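Local coordinates for cupin type-2 domain-containing protein (Ralstonia eutropha, PDB 2OPK) that is of unproven function but belongs to the cupin superfamily and is a putative mannose-6-phosphate isomerase, at residues 8-13 and 59-64. Residues are numbered along the deposited sequence; the frame is centred on the assembly and turned at random.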
# COMPACT_ATOMS: atom_id res chain seq x y z
N ASN B 8 1.21 11.37 -4.47
CA ASN B 8 -0.14 10.90 -4.53
C ASN B 8 -0.17 9.84 -5.60
O ASN B 8 0.32 10.07 -6.72
CB ASN B 8 -1.14 12.01 -4.82
CG ASN B 8 -2.57 11.53 -4.72
OD1 ASN B 8 -3.09 10.90 -5.64
ND2 ASN B 8 -3.21 11.81 -3.59
N LEU B 9 -0.74 8.68 -5.25
CA LEU B 9 -0.81 7.52 -6.15
C LEU B 9 -1.68 7.75 -7.39
O LEU B 9 -1.49 7.09 -8.39
CB LEU B 9 -1.33 6.32 -5.39
CG LEU B 9 -0.53 5.05 -5.60
CD1 LEU B 9 0.90 5.17 -5.06
CD2 LEU B 9 -1.25 3.92 -4.92
N PHE B 10 -2.62 8.69 -7.32
CA PHE B 10 -3.52 9.00 -8.45
C PHE B 10 -3.11 10.20 -9.34
O PHE B 10 -3.78 10.50 -10.32
CB PHE B 10 -4.95 9.21 -7.94
CG PHE B 10 -5.38 8.14 -6.97
CD1 PHE B 10 -5.43 6.82 -7.36
CD2 PHE B 10 -5.74 8.48 -5.67
CE1 PHE B 10 -5.80 5.84 -6.46
CE2 PHE B 10 -6.15 7.51 -4.78
CZ PHE B 10 -6.16 6.19 -5.17
N ALA B 11 -1.98 10.83 -9.02
CA ALA B 11 -1.44 11.98 -9.73
C ALA B 11 -0.60 11.52 -10.90
O ALA B 11 0.03 10.49 -10.81
CB ALA B 11 -0.55 12.85 -8.73
N ASP B 12 -0.59 12.27 -12.00
CA ASP B 12 0.25 11.96 -13.16
C ASP B 12 0.05 10.54 -13.69
O ASP B 12 1.03 9.86 -13.99
CB ASP B 12 1.74 12.19 -12.84
CG ASP B 12 2.00 13.56 -12.22
OD1 ASP B 12 1.45 14.55 -12.76
OD2 ASP B 12 2.77 13.67 -11.22
N VAL B 13 -1.21 10.14 -13.84
CA VAL B 13 -1.58 8.82 -14.31
C VAL B 13 -2.00 8.91 -15.79
O VAL B 13 -3.06 9.46 -16.09
CB VAL B 13 -2.77 8.27 -13.49
CG1 VAL B 13 -3.37 7.02 -14.15
CG2 VAL B 13 -2.37 8.00 -12.06
N VAL B 59 -5.16 -3.36 -5.44
CA VAL B 59 -5.85 -2.44 -6.38
C VAL B 59 -6.26 -1.25 -5.57
O VAL B 59 -6.93 -1.40 -4.56
CB VAL B 59 -7.09 -3.08 -7.01
CG1 VAL B 59 -7.78 -2.08 -7.91
CG2 VAL B 59 -6.70 -4.37 -7.79
N VAL B 60 -5.86 -0.06 -6.00
CA VAL B 60 -6.18 1.19 -5.31
C VAL B 60 -7.26 1.98 -6.06
O VAL B 60 -8.06 2.70 -5.44
CB VAL B 60 -4.89 2.02 -5.10
CG1 VAL B 60 -5.13 3.12 -4.15
CG2 VAL B 60 -3.80 1.16 -4.50
N SER B 61 -7.26 1.86 -7.39
CA SER B 61 -8.30 2.43 -8.22
C SER B 61 -8.50 1.52 -9.41
O SER B 61 -7.64 0.72 -9.73
CB SER B 61 -7.98 3.85 -8.69
OG SER B 61 -6.78 3.86 -9.45
N GLY B 62 -9.66 1.65 -10.07
CA GLY B 62 -9.99 0.72 -11.15
C GLY B 62 -10.40 -0.65 -10.64
O GLY B 62 -11.08 -0.76 -9.63
N SER B 63 -10.07 -1.69 -11.38
CA SER B 63 -10.50 -3.05 -11.04
C SER B 63 -9.70 -4.06 -11.85
O SER B 63 -9.12 -3.72 -12.88
CB SER B 63 -12.01 -3.29 -11.30
OG SER B 63 -12.34 -3.17 -12.67
N ALA B 64 -9.70 -5.30 -11.38
CA ALA B 64 -8.93 -6.35 -12.01
C ALA B 64 -9.38 -7.75 -11.62
O ALA B 64 -10.25 -7.95 -10.77
CB ALA B 64 -7.40 -6.17 -11.62
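The ring of Phe10 meets Val60 and Ser61 through its CD1-CE1-CZ side, where Val60 CG1 and Ser61 CB come in obliquely. Phe10 CZ lies 3.4 Å from Val60 CG1, while Phe10 CE1 is 3.7 Å from Ser61 CB; the ring thus spans two consecutive residues of 59-64. Its first torsion places CG anti to the carbonyl carbon (chi1 -46°) and carries the ring across to Val60, although the CA atoms of the nearest pair, Phe10 and Ser61, stay 8.1 Å apart. Val60 CG1 lies against the ring and also borders Leu9 CD2, while Val60 CG2 makes the nearer contact with Leu9 CD2 at 3.8 Å, the leucine and valine side chains crossing at about a right angle.

That two successive side chains point the same way is explained by a classic beta bulge on strand 54-61, in which Val60 and Ser61 both face Val103 of strand 102-109, a residue that Leu9 also packs on. The contact thereby joins the N-terminal loop to the five-stranded sheet of the cupin beta-barrel, a double-stranded beta-helix of jelly-roll type. No hydrogen bond links 8-13 to 59-64; the contact is apolar apart from the Ser61 hydroxyl beside the ring, and that OG accepts a weak hydrogen bond from Val103 N.

On the other segment, a type I turn from Asn8 to Ala11 presents Leu9 and Phe10. Asn8 OD1 accepts from Phe10 N at 2.8 Å, which defines an Asx turn; the donor is tilted 29° from the carbonyl plane, and the N-H...O angle is 148°. The Asn8 side-chain amide donates through ND2 to Asp81 OD1 of the second subunit, and Asn8 joins an antiparallel ladder with that subunit, which also packs Met58 on Leu9 and Gly80 on Phe10.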